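Side-chain contacts in geranyltranstransferase (Campylobacter jejuni, PDB 3NPK), which probably catalyses the condensation of geranyl diphosphate with isopentenyl diphosphate to farnesyl diphosphate, releasing pyrophosphate, in isoprene biosynthesis: residues 16-21 and 33-38; 45-50 and 187-192; 80-85 and 104-109; 145-150 and 176-181; 262-267 and 273-278. All blocks are in the same frame, centred on the assembly; numbering follows the deposited sequence.

Contact 1: residues 16-21 and 33-38; sequences NLPKVE and LMLKAG
L17 lies against L35 and K36, so that an irregular chain segment is fastened to the last turns of helix 27-37 by carbon contacts; no hydrogen bond passes between residues 16-21 and 33-38. The CB of L17 leaves the backbone toward the helix but makes no close contact with it, and CG serves mainly as the branch point. CG lies opposite the carbonyl carbon (chi1 -65°), which extends both methyls to the helix surface. CD1 settles on the aliphatic part of K36, 3.7 Å from K36 CD and 3.8 Å from K36 CE. The other methyl, L17 CD2, bridges two residues of the helix: it is 3.9 Å from K36 CG and 4.1 Å from L35 CB. The lysine runs across the leucine at roughly a right angle and bends at chi3 (-82°); its CG, CD and CE are the atoms that meet L17. L17 and L35 instead slide past each other in opposite senses.

The second point of contact is deeper. L35 CD1 comes against the CD corner of the P18 ring, with P18 CD 3.6 Å from L35 CD1. These two residues are buried, whereas K36 is exposed, so the contact grades from interior to surface across the helix.

Around this pair, P18 also rests on F71 of helix 59-80, on L113 and E116 of helix 103-122 and on L144 of the second subunit. L35 reaches T74 and L113, which places the contact where helix 27-37 meets helices 59-80 and 103-122 near the dimer interface.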
# COMPACT_ATOMS: atom_id res chain seq x y z
N ASN A 16 -6.97 -14.27 10.98
CA ASN A 16 -6.06 -13.16 10.76
C ASN A 16 -6.74 -11.99 10.05
O ASN A 16 -6.11 -11.28 9.27
CB ASN A 16 -4.82 -13.64 9.98
CG ASN A 16 -3.86 -14.39 10.88
OD1 ASN A 16 -3.14 -13.77 11.67
ND2 ASN A 16 -3.88 -15.72 10.80
N LEU A 17 -8.02 -11.79 10.33
CA LEU A 17 -8.72 -10.68 9.70
C LEU A 17 -8.18 -9.39 10.29
O LEU A 17 -8.06 -9.26 11.51
CB LEU A 17 -10.23 -10.78 9.95
CG LEU A 17 -10.86 -12.01 9.30
CD1 LEU A 17 -12.27 -12.25 9.86
CD2 LEU A 17 -10.88 -11.89 7.76
N PRO A 18 -7.83 -8.43 9.44
CA PRO A 18 -7.26 -7.18 9.97
C PRO A 18 -8.32 -6.40 10.74
O PRO A 18 -9.46 -6.30 10.29
CB PRO A 18 -6.84 -6.40 8.71
CG PRO A 18 -7.37 -7.14 7.56
CD PRO A 18 -8.00 -8.42 7.98
N LYS A 19 -7.96 -5.89 11.90
CA LYS A 19 -8.92 -5.13 12.70
C LYS A 19 -8.18 -4.18 13.61
O LYS A 19 -7.00 -4.39 13.92
CB LYS A 19 -9.79 -6.07 13.52
CG LYS A 19 -9.00 -7.03 14.37
CD LYS A 19 -9.91 -8.10 14.96
CE LYS A 19 -9.11 -9.25 15.52
NZ LYS A 19 -10.01 -10.34 16.02
N VAL A 20 -8.87 -3.13 14.02
CA VAL A 20 -8.34 -2.17 14.98
C VAL A 20 -9.45 -1.83 15.97
O VAL A 20 -10.61 -1.64 15.58
CB VAL A 20 -7.80 -0.89 14.28
CG1 VAL A 20 -8.88 -0.18 13.43
CG2 VAL A 20 -7.17 0.06 15.32
N GLU A 21 -9.11 -1.78 17.25
CA GLU A 21 -10.10 -1.43 18.26
C GLU A 21 -10.42 0.06 18.16
O GLU A 21 -9.52 0.89 18.23
CB GLU A 21 -9.55 -1.77 19.66
CG GLU A 21 -10.47 -1.37 20.79
CD GLU A 21 -9.84 -1.54 22.18
OE1 GLU A 21 -10.25 -0.81 23.11
OE2 GLU A 21 -8.93 -2.38 22.35
N LEU A 33 -15.29 -8.04 5.37
CA LEU A 33 -16.40 -8.50 4.55
C LEU A 33 -15.97 -9.17 3.25
O LEU A 33 -16.38 -10.29 2.95
CB LEU A 33 -17.33 -7.32 4.25
CG LEU A 33 -18.72 -7.66 3.71
CD1 LEU A 33 -19.50 -8.46 4.76
CD2 LEU A 33 -19.46 -6.39 3.32
N MSE A 34 -15.13 -8.50 2.46
CA MSE A 34 -14.73 -9.05 1.18
C MSE A 34 -13.72 -10.18 1.30
O MSE A 34 -13.67 -11.06 0.44
CB MSE A 34 -14.17 -7.97 0.26
CG MSE A 34 -15.20 -7.27 -0.56
SE MSE A 34 -16.35 -8.44 -1.69
CE MSE A 34 -17.79 -7.15 -1.92
N LEU A 35 -12.93 -10.16 2.37
CA LEU A 35 -11.97 -11.23 2.61
C LEU A 35 -12.69 -12.53 2.93
O LEU A 35 -12.27 -13.60 2.49
CB LEU A 35 -11.03 -10.85 3.75
CG LEU A 35 -10.06 -9.71 3.44
CD1 LEU A 35 -9.38 -9.29 4.73
CD2 LEU A 35 -9.02 -10.17 2.41
N LYS A 36 -13.77 -12.42 3.70
CA LYS A 36 -14.51 -13.60 4.12
C LYS A 36 -15.52 -14.09 3.10
O LYS A 36 -15.87 -15.28 3.10
CB LYS A 36 -15.25 -13.30 5.43
CG LYS A 36 -14.35 -13.30 6.64
CD LYS A 36 -15.16 -13.54 7.92
CE LYS A 36 -15.81 -12.25 8.40
NZ LYS A 36 -16.86 -12.50 9.43
N ALA A 37 -15.99 -13.18 2.24
CA ALA A 37 -17.14 -13.46 1.38
C ALA A 37 -16.84 -14.53 0.35
O ALA A 37 -17.70 -15.33 -0.03
CB ALA A 37 -17.59 -12.18 0.68
N GLY A 38 -15.61 -14.54 -0.13
CA GLY A 38 -15.25 -15.49 -1.16
C GLY A 38 -13.88 -15.22 -1.69
O GLY A 38 -13.10 -14.47 -1.09

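Contact 2: residues 45-50 and 187-192; sequences QLLLSV and CEICEL
The backbones of V50 and C187 come nearest here, with 6.5 Å between their CA atoms, where helix 42-54 passes the C-terminal end of helix 164-189. V50 directs its side chain at the other helix and buries the largest area of any residue in the contact. Its CG1 stands anti to the backbone N (chi1 174°) and meets the C187 backbone, 3.6 Å from C187 N, as well as the side chain, 4.1 Å from C187 SG. C187 CB points away from the segment 45-50, yet SG still comes within that distance of the valine methyl. C190 SG makes a looser contact, 4.4 Å from V50 O.

One turn earlier, L47 reaches the same helix end with its tip. L47 CD2 lies 3.8 Å from I189 CD1, and the two side chains cross at about a right angle. No hydrogen bond spans the contact, and all five touching residues are buried; the packing is van der Waals, with V50 also meeting backbone and sulfur atoms. The facing helix stops here in a Schellman motif: E191 has positive phi, while L192 N bonds to C187 O (3.0 Å) and E191 N to E188 O (3.0 Å).

L47 continues onto V65 and L69 of helix 59-80, and I189 onto L134 of helix 128-142. The V50 side chain also touches L183 farther back on helix 164-189, so helix 42-54 is packed among these neighbours, with helix 269-282 covering Q45, L46 and S49.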
# COMPACT_ATOMS: atom_id res chain seq x y z
N GLN A 45 -2.71 -19.90 -3.28
CA GLN A 45 -2.46 -21.32 -3.53
C GLN A 45 -1.25 -21.58 -4.42
O GLN A 45 -0.52 -22.58 -4.22
CB GLN A 45 -3.70 -22.03 -4.06
CG GLN A 45 -4.86 -22.05 -3.03
CD GLN A 45 -4.40 -22.63 -1.70
OE1 GLN A 45 -3.59 -23.55 -1.66
NE2 GLN A 45 -4.91 -22.09 -0.60
N LEU A 46 -1.00 -20.71 -5.40
CA LEU A 46 0.23 -20.82 -6.19
C LEU A 46 1.45 -20.70 -5.30
O LEU A 46 2.38 -21.51 -5.39
CB LEU A 46 0.28 -19.75 -7.27
CG LEU A 46 -0.69 -19.92 -8.45
CD1 LEU A 46 -0.61 -18.66 -9.29
CD2 LEU A 46 -0.34 -21.16 -9.27
N LEU A 47 1.45 -19.71 -4.41
CA LEU A 47 2.60 -19.49 -3.54
C LEU A 47 2.78 -20.69 -2.61
O LEU A 47 3.90 -21.21 -2.45
CB LEU A 47 2.40 -18.21 -2.71
CG LEU A 47 3.54 -17.89 -1.73
CD1 LEU A 47 3.69 -16.39 -1.54
CD2 LEU A 47 3.35 -18.56 -0.36
N LEU A 48 1.69 -21.13 -1.99
CA LEU A 48 1.80 -22.22 -1.00
C LEU A 48 2.19 -23.53 -1.67
O LEU A 48 2.86 -24.37 -1.05
CB LEU A 48 0.48 -22.37 -0.23
CG LEU A 48 0.12 -21.16 0.64
CD1 LEU A 48 -1.34 -21.29 1.11
CD2 LEU A 48 1.09 -21.04 1.81
N SER A 49 1.80 -23.72 -2.93
CA SER A 49 2.15 -24.94 -3.65
C SER A 49 3.66 -24.98 -3.87
O SER A 49 4.30 -26.03 -3.68
CB SER A 49 1.43 -25.01 -5.01
OG SER A 49 0.02 -25.15 -4.87
N VAL A 50 4.23 -23.85 -4.28
CA VAL A 50 5.69 -23.79 -4.44
C VAL A 50 6.38 -24.16 -3.13
O VAL A 50 7.26 -25.02 -3.10
CB VAL A 50 6.17 -22.41 -4.94
CG1 VAL A 50 7.71 -22.35 -4.94
CG2 VAL A 50 5.61 -22.12 -6.34
N CYS A 187 9.15 -19.07 -4.39
CA CYS A 187 10.55 -19.41 -4.61
C CYS A 187 11.45 -18.66 -3.63
O CYS A 187 12.42 -19.22 -3.08
CB CYS A 187 10.96 -19.08 -6.05
SG CYS A 187 10.11 -20.04 -7.31
N GLU A 188 11.14 -17.39 -3.40
CA GLU A 188 11.95 -16.57 -2.51
C GLU A 188 11.89 -17.06 -1.07
O GLU A 188 12.91 -17.08 -0.36
CB GLU A 188 11.59 -15.09 -2.64
CG GLU A 188 12.05 -14.53 -4.01
CD GLU A 188 11.60 -13.12 -4.31
OE1 GLU A 188 10.48 -12.71 -3.90
OE2 GLU A 188 12.39 -12.40 -4.98
N ILE A 189 10.70 -17.46 -0.61
CA ILE A 189 10.58 -18.07 0.72
C ILE A 189 11.55 -19.25 0.87
O ILE A 189 12.20 -19.43 1.92
CB ILE A 189 9.14 -18.53 0.99
CG1 ILE A 189 8.24 -17.31 1.16
CG2 ILE A 189 9.06 -19.43 2.22
CD1 ILE A 189 6.75 -17.62 0.99
N CYS A 190 11.64 -20.05 -0.19
CA CYS A 190 12.47 -21.26 -0.19
C CYS A 190 13.93 -21.00 -0.52
O CYS A 190 14.74 -21.94 -0.53
CB CYS A 190 11.90 -22.25 -1.21
SG CYS A 190 10.25 -22.82 -0.80
N GLU A 191 14.26 -19.74 -0.81
CA GLU A 191 15.61 -19.35 -1.20
C GLU A 191 16.07 -20.16 -2.42
O GLU A 191 17.23 -20.58 -2.52
CB GLU A 191 16.58 -19.44 -0.01
CG GLU A 191 16.32 -18.35 1.02
CD GLU A 191 17.15 -18.53 2.28
OE1 GLU A 191 16.74 -19.33 3.14
OE2 GLU A 191 18.21 -17.88 2.41
N LEU A 192 15.14 -20.38 -3.36
CA LEU A 192 15.47 -21.05 -4.61
C LEU A 192 16.38 -20.17 -5.46
O LEU A 192 16.29 -18.94 -5.43
CB LEU A 192 14.19 -21.38 -5.39
CG LEU A 192 14.34 -22.22 -6.66
CD1 LEU A 192 14.82 -23.64 -6.35
CD2 LEU A 192 13.03 -22.24 -7.42

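Contact 3: residues 80-85 and 104-109; sequences DDLPAM and TTAILV
L82 supplies one half of this contact alone, dividing its two methyls between A106 and I107 of helix 103-122. It buries 55 Å², about as much as its two partners combined. The CD2 branch comes down on A106, with L82 CD2 3.7 Å from A106 CB. The CD1 branch turns to the neighbouring residue and lies 3.9 Å from I107 CG1. L82 carries its CG opposite the carbonyl carbon (chi1 -75°), and with CB already directed at the helix this sets the fork of the two methyls over successive residues. A106, the small residue, accepts a methyl onto its CB, whereas I107 presents the flank of its longer branch and crosses the leucine at about a right angle. All three residues are buried, and no hydrogen bond joins the two segments, so the evidence is for apolar packing alone.

The leucine is set by its backbone as well. L82 opens a type I beta turn that ends at M85, a selenomethionine, closed by M85 N to L82 O at 2.9 Å. Just beside the contact, I107 O is hydrogen-bonded to H79 NE2, and D81 OD1 forms a salt bridge with R91 NH1. M85 of the second subunit also packs on I107.

D80, D81 and D86 have the spacing of the first aspartate-rich motif of polyprenyl synthases, which in relatives coordinates magnesium at the diphosphate of the allylic substrate. The turn carrying L82 would thus lie within that motif, placed against helix 103-122 of the all-alpha prenyltransferase fold.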
# COMPACT_ATOMS: atom_id res chain seq x y z
N ASP A 80 -11.39 -1.43 -7.82
CA ASP A 80 -11.83 -1.59 -9.21
C ASP A 80 -13.36 -1.56 -9.31
O ASP A 80 -13.90 -1.11 -10.33
CB ASP A 80 -11.32 -2.89 -9.80
CG ASP A 80 -9.80 -2.90 -9.98
OD1 ASP A 80 -9.12 -1.89 -9.69
OD2 ASP A 80 -9.30 -3.95 -10.41
N ASP A 81 -14.04 -1.99 -8.25
CA ASP A 81 -15.51 -2.04 -8.25
C ASP A 81 -16.16 -0.67 -8.02
O ASP A 81 -17.37 -0.52 -8.22
CB ASP A 81 -16.02 -3.04 -7.19
CG ASP A 81 -15.84 -4.49 -7.61
OD1 ASP A 81 -15.61 -4.73 -8.82
OD2 ASP A 81 -15.91 -5.38 -6.74
N LEU A 82 -15.36 0.33 -7.63
CA LEU A 82 -15.90 1.66 -7.31
C LEU A 82 -16.65 2.27 -8.49
O LEU A 82 -16.36 1.98 -9.64
CB LEU A 82 -14.78 2.62 -6.91
CG LEU A 82 -14.19 2.41 -5.51
CD1 LEU A 82 -12.91 3.25 -5.37
CD2 LEU A 82 -15.20 2.77 -4.43
N PRO A 83 -17.63 3.14 -8.19
CA PRO A 83 -18.38 3.78 -9.28
C PRO A 83 -17.49 4.46 -10.32
O PRO A 83 -17.85 4.45 -11.50
CB PRO A 83 -19.22 4.82 -8.55
CG PRO A 83 -19.50 4.14 -7.22
CD PRO A 83 -18.21 3.42 -6.87
N ALA A 84 -16.36 5.04 -9.91
CA ALA A 84 -15.48 5.73 -10.86
C ALA A 84 -14.89 4.76 -11.88
O ALA A 84 -14.57 5.13 -13.01
CB ALA A 84 -14.35 6.45 -10.13
N MSE A 85 -14.73 3.51 -11.46
CA MSE A 85 -14.15 2.50 -12.33
C MSE A 85 -15.19 1.53 -12.85
O MSE A 85 -16.01 1.92 -13.70
CB MSE A 85 -12.95 1.83 -11.67
CG MSE A 85 -11.76 2.79 -11.65
SE MSE A 85 -10.10 2.10 -10.96
CE MSE A 85 -10.25 2.69 -9.12
N THR A 104 -16.72 6.22 0.68
CA THR A 104 -15.60 6.54 1.56
C THR A 104 -15.06 5.26 2.21
O THR A 104 -13.85 5.01 2.22
CB THR A 104 -16.01 7.53 2.65
OG1 THR A 104 -16.29 8.80 2.04
CG2 THR A 104 -14.89 7.66 3.68
N THR A 105 -15.96 4.44 2.73
CA THR A 105 -15.55 3.19 3.37
C THR A 105 -14.84 2.27 2.38
O THR A 105 -13.81 1.67 2.70
CB THR A 105 -16.76 2.48 3.99
OG1 THR A 105 -17.32 3.34 5.01
CG2 THR A 105 -16.39 1.14 4.64
N ALA A 106 -15.38 2.15 1.17
CA ALA A 106 -14.76 1.29 0.16
C ALA A 106 -13.34 1.79 -0.16
O ALA A 106 -12.38 0.99 -0.23
CB ALA A 106 -15.62 1.23 -1.10
N ILE A 107 -13.21 3.10 -0.37
CA ILE A 107 -11.88 3.64 -0.68
C ILE A 107 -10.91 3.34 0.47
O ILE A 107 -9.81 2.80 0.25
CB ILE A 107 -11.93 5.15 -0.91
CG1 ILE A 107 -12.70 5.47 -2.19
CG2 ILE A 107 -10.49 5.71 -1.00
CD1 ILE A 107 -13.22 6.89 -2.24
N LEU A 108 -11.32 3.66 1.69
CA LEU A 108 -10.42 3.51 2.85
C LEU A 108 -10.13 2.05 3.23
O LEU A 108 -9.02 1.75 3.67
CB LEU A 108 -10.97 4.26 4.06
CG LEU A 108 -11.06 5.78 3.88
CD1 LEU A 108 -11.70 6.43 5.12
CD2 LEU A 108 -9.66 6.37 3.57
N VAL A 109 -11.11 1.16 3.08
CA VAL A 109 -10.84 -0.25 3.32
C VAL A 109 -9.79 -0.74 2.31
O VAL A 109 -8.85 -1.45 2.69
CB VAL A 109 -12.11 -1.13 3.25
CG1 VAL A 109 -11.72 -2.62 3.11
CG2 VAL A 109 -12.99 -0.94 4.50

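Contact 4: residues 145-150 and 176-181; sequences NGMVIG and ARLIAA
R177 meets N145 and G146 where helix 164-189 passes the start of helix 147-156, and the contact divides into a close-packed inner part and a polar outer edge. The close approach is at G146, whose CA is 5.9 Å from R177 CA. A side chain on G146 would point at R177 and meet its CB; without one the backbones come close, and R177 CD lies 4.1 Å from G146 CA. Deeper still, the selenomethionine M147 and L178 stand side by side and point the same way, M147 SE 4.2 Å from L178 CD2. Both have CG anti to the backbone N, chi1 being -174° for M147 and -169° for L178, and both are buried.

G146 is the N-cap of helix 147-156, and within the all-alpha prenyltransferase fold the pairing sets this helix start against the long helix 164-189. M147 goes on to touch Y75 and S76 of helix 59-80. The L178 side chain is about 9 Å from the bound pyrophosphate and packs on R43, a residue of its pocket.

Toward the outer edge, the arginine chain extends from CG to NE and brings its guanidinium to the carbonyl of N145. That oxygen sits at the edge of the group, near its plane, and R177 NH1 gives it a hydrogen bond of 2.7 Å. The angle at the hydrogen, 128°, makes the bond weak despite its length. A water in the guanidinium plane donates to N145 OD1 at 2.9 Å and takes a weak bond from R177 NH1 at 3.4 Å.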
# COMPACT_ATOMS: atom_id res chain seq x y z
N ASN A 145 4.54 -0.52 -11.14
CA ASN A 145 5.25 -1.35 -12.13
C ASN A 145 4.46 -2.56 -12.64
O ASN A 145 4.93 -3.33 -13.48
CB ASN A 145 6.59 -1.80 -11.59
CG ASN A 145 7.56 -0.68 -11.51
OD1 ASN A 145 8.08 -0.23 -12.54
ND2 ASN A 145 7.81 -0.18 -10.31
N GLY A 146 3.26 -2.75 -12.11
CA GLY A 146 2.49 -3.92 -12.48
C GLY A 146 1.00 -3.63 -12.44
O GLY A 146 0.45 -2.92 -13.29
N MSE A 147 0.34 -4.15 -11.41
CA MSE A 147 -1.10 -4.10 -11.33
C MSE A 147 -1.68 -2.70 -11.52
O MSE A 147 -2.67 -2.54 -12.24
CB MSE A 147 -1.54 -4.67 -9.98
CG MSE A 147 -3.03 -4.82 -9.81
SE MSE A 147 -3.38 -5.52 -8.02
CE MSE A 147 -3.30 -3.81 -7.07
N VAL A 148 -1.09 -1.69 -10.87
CA VAL A 148 -1.72 -0.37 -10.93
C VAL A 148 -1.64 0.27 -12.31
O VAL A 148 -2.63 0.85 -12.78
CB VAL A 148 -1.20 0.59 -9.85
CG1 VAL A 148 -1.89 1.97 -10.00
CG2 VAL A 148 -1.44 -0.02 -8.44
N ILE A 149 -0.50 0.18 -12.98
CA ILE A 149 -0.43 0.74 -14.33
C ILE A 149 -1.34 -0.06 -15.27
O ILE A 149 -1.94 0.51 -16.18
CB ILE A 149 1.02 0.88 -14.89
CG1 ILE A 149 1.02 1.75 -16.16
CG2 ILE A 149 1.64 -0.46 -15.21
CD1 ILE A 149 0.54 3.18 -15.95
N GLY A 150 -1.44 -1.38 -15.06
CA GLY A 150 -2.36 -2.19 -15.83
C GLY A 150 -3.81 -1.73 -15.69
O GLY A 150 -4.54 -1.58 -16.68
N ALA A 176 -1.23 -10.42 -14.96
CA ALA A 176 -0.22 -11.48 -15.03
C ALA A 176 0.92 -11.25 -14.05
O ALA A 176 1.45 -12.21 -13.49
CB ALA A 176 0.33 -11.64 -16.45
N ARG A 177 1.32 -10.00 -13.84
CA ARG A 177 2.48 -9.77 -12.98
C ARG A 177 2.24 -10.20 -11.54
O ARG A 177 3.14 -10.73 -10.91
CB ARG A 177 3.00 -8.33 -13.09
CG ARG A 177 3.91 -8.15 -14.33
CD ARG A 177 4.63 -6.82 -14.39
NE ARG A 177 5.46 -6.76 -15.59
CZ ARG A 177 6.36 -5.82 -15.84
NH1 ARG A 177 6.57 -4.83 -14.98
NH2 ARG A 177 7.07 -5.88 -16.96
N LEU A 178 1.03 -10.01 -11.02
CA LEU A 178 0.74 -10.43 -9.65
C LEU A 178 0.68 -11.97 -9.52
O LEU A 178 1.09 -12.53 -8.50
CB LEU A 178 -0.56 -9.79 -9.14
CG LEU A 178 -0.79 -9.97 -7.62
CD1 LEU A 178 0.31 -9.34 -6.81
CD2 LEU A 178 -2.14 -9.40 -7.21
N ILE A 179 0.19 -12.65 -10.56
CA ILE A 179 0.22 -14.12 -10.61
C ILE A 179 1.67 -14.63 -10.65
O ILE A 179 2.04 -15.54 -9.89
CB ILE A 179 -0.61 -14.64 -11.81
CG1 ILE A 179 -2.10 -14.38 -11.55
CG2 ILE A 179 -0.36 -16.12 -12.06
CD1 ILE A 179 -2.99 -14.48 -12.76
N ALA A 180 2.48 -14.04 -11.51
CA ALA A 180 3.91 -14.36 -11.55
C ALA A 180 4.58 -14.08 -10.20
O ALA A 180 5.43 -14.86 -9.72
CB ALA A 180 4.60 -13.55 -12.66
N ALA A 181 4.21 -12.97 -9.57
CA ALA A 181 4.77 -12.63 -8.26
C ALA A 181 4.44 -13.69 -7.21
O ALA A 181 5.27 -14.02 -6.38
CB ALA A 181 4.27 -11.26 -7.80
O HOH W 1 8.35 -1.91 -14.88

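Contact 5: residues 262-267 and 273-278; sequences QDLEKL and QMIQNL
L264 and L267 pack on I275 in an apolar contact between consecutive helices, the end of helix 246-265, with L267 just beyond it, meeting helix 269-282 across a short connection. Carbon-to-carbon approaches carry it, and no hydrogen bond crosses between the segments. L264 buries the greatest area: its CD2 is 3.9 Å from I275 CG2 and 4.0 Å from I275 CB, so the methyl sits over the branch point of the isoleucine. The other end of I275 serves L267, with L267 CD1 3.8 Å from I275 CD1 and the two side chains nearly at right angles.

The outer limit of the contact is Q276. Its chain leaves with CG anti to the backbone N (chi1 -169°) and bends at chi2 (65°), which brings the amide oxygen to L264. Q276 OE1 stops 3.4 Å from L264 CD1, an oxygen resting on a methyl. L264 and I275 are buried, while Q276 is partly exposed.

Both leucines also touch L203 of helix 194-220, and L267 adds I200 there. Helix 269-282 also packs against helix 42-54, with M274 on S53 and L278 on F42, Q45 and S49.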
# COMPACT_ATOMS: atom_id res chain seq x y z
N GLN A 262 5.27 -27.75 -21.52
CA GLN A 262 6.71 -27.99 -21.56
C GLN A 262 7.41 -27.36 -20.35
O GLN A 262 8.31 -27.97 -19.75
CB GLN A 262 7.29 -27.46 -22.86
CG GLN A 262 6.68 -28.10 -24.08
CD GLN A 262 7.17 -27.48 -25.37
OE1 GLN A 262 8.36 -27.20 -25.53
NE2 GLN A 262 6.25 -27.27 -26.30
N ASP A 263 7.00 -26.15 -20.00
CA ASP A 263 7.57 -25.44 -18.86
C ASP A 263 7.28 -26.17 -17.55
O ASP A 263 8.12 -26.23 -16.65
CB ASP A 263 7.04 -24.01 -18.79
CG ASP A 263 7.40 -23.19 -20.03
OD1 ASP A 263 8.43 -23.49 -20.68
OD2 ASP A 263 6.66 -22.23 -20.34
N LEU A 264 6.09 -26.75 -17.44
CA LEU A 264 5.72 -27.48 -16.23
C LEU A 264 6.56 -28.75 -16.08
O LEU A 264 6.89 -29.13 -14.95
CB LEU A 264 4.22 -27.81 -16.23
CG LEU A 264 3.29 -26.62 -15.94
CD1 LEU A 264 1.87 -26.94 -16.37
CD2 LEU A 264 3.35 -26.24 -14.47
N GLU A 265 6.91 -29.39 -17.20
CA GLU A 265 7.75 -30.59 -17.17
C GLU A 265 9.12 -30.30 -16.58
O GLU A 265 9.79 -31.22 -16.11
CB GLU A 265 7.93 -31.22 -18.55
CG GLU A 265 6.68 -31.94 -19.03
CD GLU A 265 6.95 -33.17 -19.89
OE1 GLU A 265 8.04 -33.30 -20.47
OE2 GLU A 265 6.04 -34.04 -19.97
N LYS A 266 9.53 -29.04 -16.58
CA LYS A 266 10.82 -28.64 -16.01
C LYS A 266 10.78 -28.34 -14.51
O LYS A 266 11.81 -28.04 -13.90
CB LYS A 266 11.36 -27.41 -16.75
CG LYS A 266 11.75 -27.68 -18.19
CD LYS A 266 12.93 -28.63 -18.24
CE LYS A 266 13.51 -28.72 -19.64
NZ LYS A 266 14.52 -29.79 -19.66
N LEU A 267 9.59 -28.40 -13.92
CA LEU A 267 9.44 -28.23 -12.48
C LEU A 267 9.46 -29.58 -11.79
O LEU A 267 9.29 -30.62 -12.42
CB LEU A 267 8.09 -27.58 -12.16
CG LEU A 267 7.81 -26.21 -12.77
CD1 LEU A 267 6.47 -25.67 -12.29
CD2 LEU A 267 8.92 -25.26 -12.39
N GLN A 273 2.17 -30.88 -10.95
CA GLN A 273 0.81 -31.39 -10.79
C GLN A 273 -0.09 -30.42 -10.01
O GLN A 273 -1.26 -30.20 -10.37
CB GLN A 273 0.82 -32.76 -10.11
CG GLN A 273 -0.56 -33.37 -10.01
CD GLN A 273 -1.12 -33.71 -11.38
OE1 GLN A 273 -0.50 -34.45 -12.14
NE2 GLN A 273 -2.29 -33.17 -11.70
N MSE A 274 0.45 -29.84 -8.93
CA MSE A 274 -0.29 -28.85 -8.16
C MSE A 274 -0.70 -27.66 -9.01
O MSE A 274 -1.83 -27.17 -8.93
CB MSE A 274 0.52 -28.38 -6.96
CG MSE A 274 0.57 -29.42 -5.86
SE MSE A 274 1.57 -28.77 -4.31
CE MSE A 274 3.36 -29.23 -4.86
N ILE A 275 0.22 -27.17 -9.83
CA ILE A 275 -0.10 -26.02 -10.66
C ILE A 275 -1.12 -26.41 -11.73
O ILE A 275 -2.05 -25.65 -12.02
CB ILE A 275 1.16 -25.40 -11.28
CG1 ILE A 275 2.07 -24.86 -10.16
CG2 ILE A 275 0.80 -24.29 -12.29
CD1 ILE A 275 3.38 -24.28 -10.65
N GLN A 276 -0.96 -27.60 -12.30
CA GLN A 276 -1.91 -28.11 -13.28
C GLN A 276 -3.33 -28.10 -12.69
O GLN A 276 -4.29 -27.69 -13.34
CB GLN A 276 -1.51 -29.52 -13.72
CG GLN A 276 -2.26 -30.05 -14.91
CD GLN A 276 -1.97 -29.24 -16.16
OE1 GLN A 276 -0.81 -29.05 -16.52
NE2 GLN A 276 -3.01 -28.77 -16.83
N ASN A 277 -3.45 -28.56 -11.45
CA ASN A 277 -4.75 -28.58 -10.79
C ASN A 277 -5.33 -27.17 -10.64
O ASN A 277 -6.52 -26.96 -10.83
CB ASN A 277 -4.64 -29.24 -9.41
CG ASN A 277 -4.35 -30.75 -9.49
OD1 ASN A 277 -4.24 -31.32 -10.56
ND2 ASN A 277 -4.22 -31.38 -8.33
N LEU A 278 -4.49 -26.20 -10.27
CA LEU A 278 -4.98 -24.83 -10.08
C LEU A 278 -5.34 -24.17 -11.42
O LEU A 278 -6.28 -23.38 -11.47
CB LEU A 278 -3.98 -23.97 -9.29
CG LEU A 278 -3.71 -24.43 -7.86
CD1 LEU A 278 -2.45 -23.79 -7.32
CD2 LEU A 278 -4.88 -24.08 -6.93

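From the N terminus, contact 1 closes a short loop, returning residues 16-21 to helix 27-37. Contact 2 then encloses about half of the chain, joining helix 42-54 to the end of helix 164-189. Two smaller closures fall within that span, one after the other: contact 3, between the aspartate-rich turn and helix 103-122, and contact 4, between the start of helix 147-156 and helix 164-189. Contact 5 follows in series and pairs the last two helices. None of the closures cross. Contact 2 touches contact 4 through L46 and I179, and contact 5 through S49 and M274, whereas contacts 1, 3 and 4 all reach the second subunit.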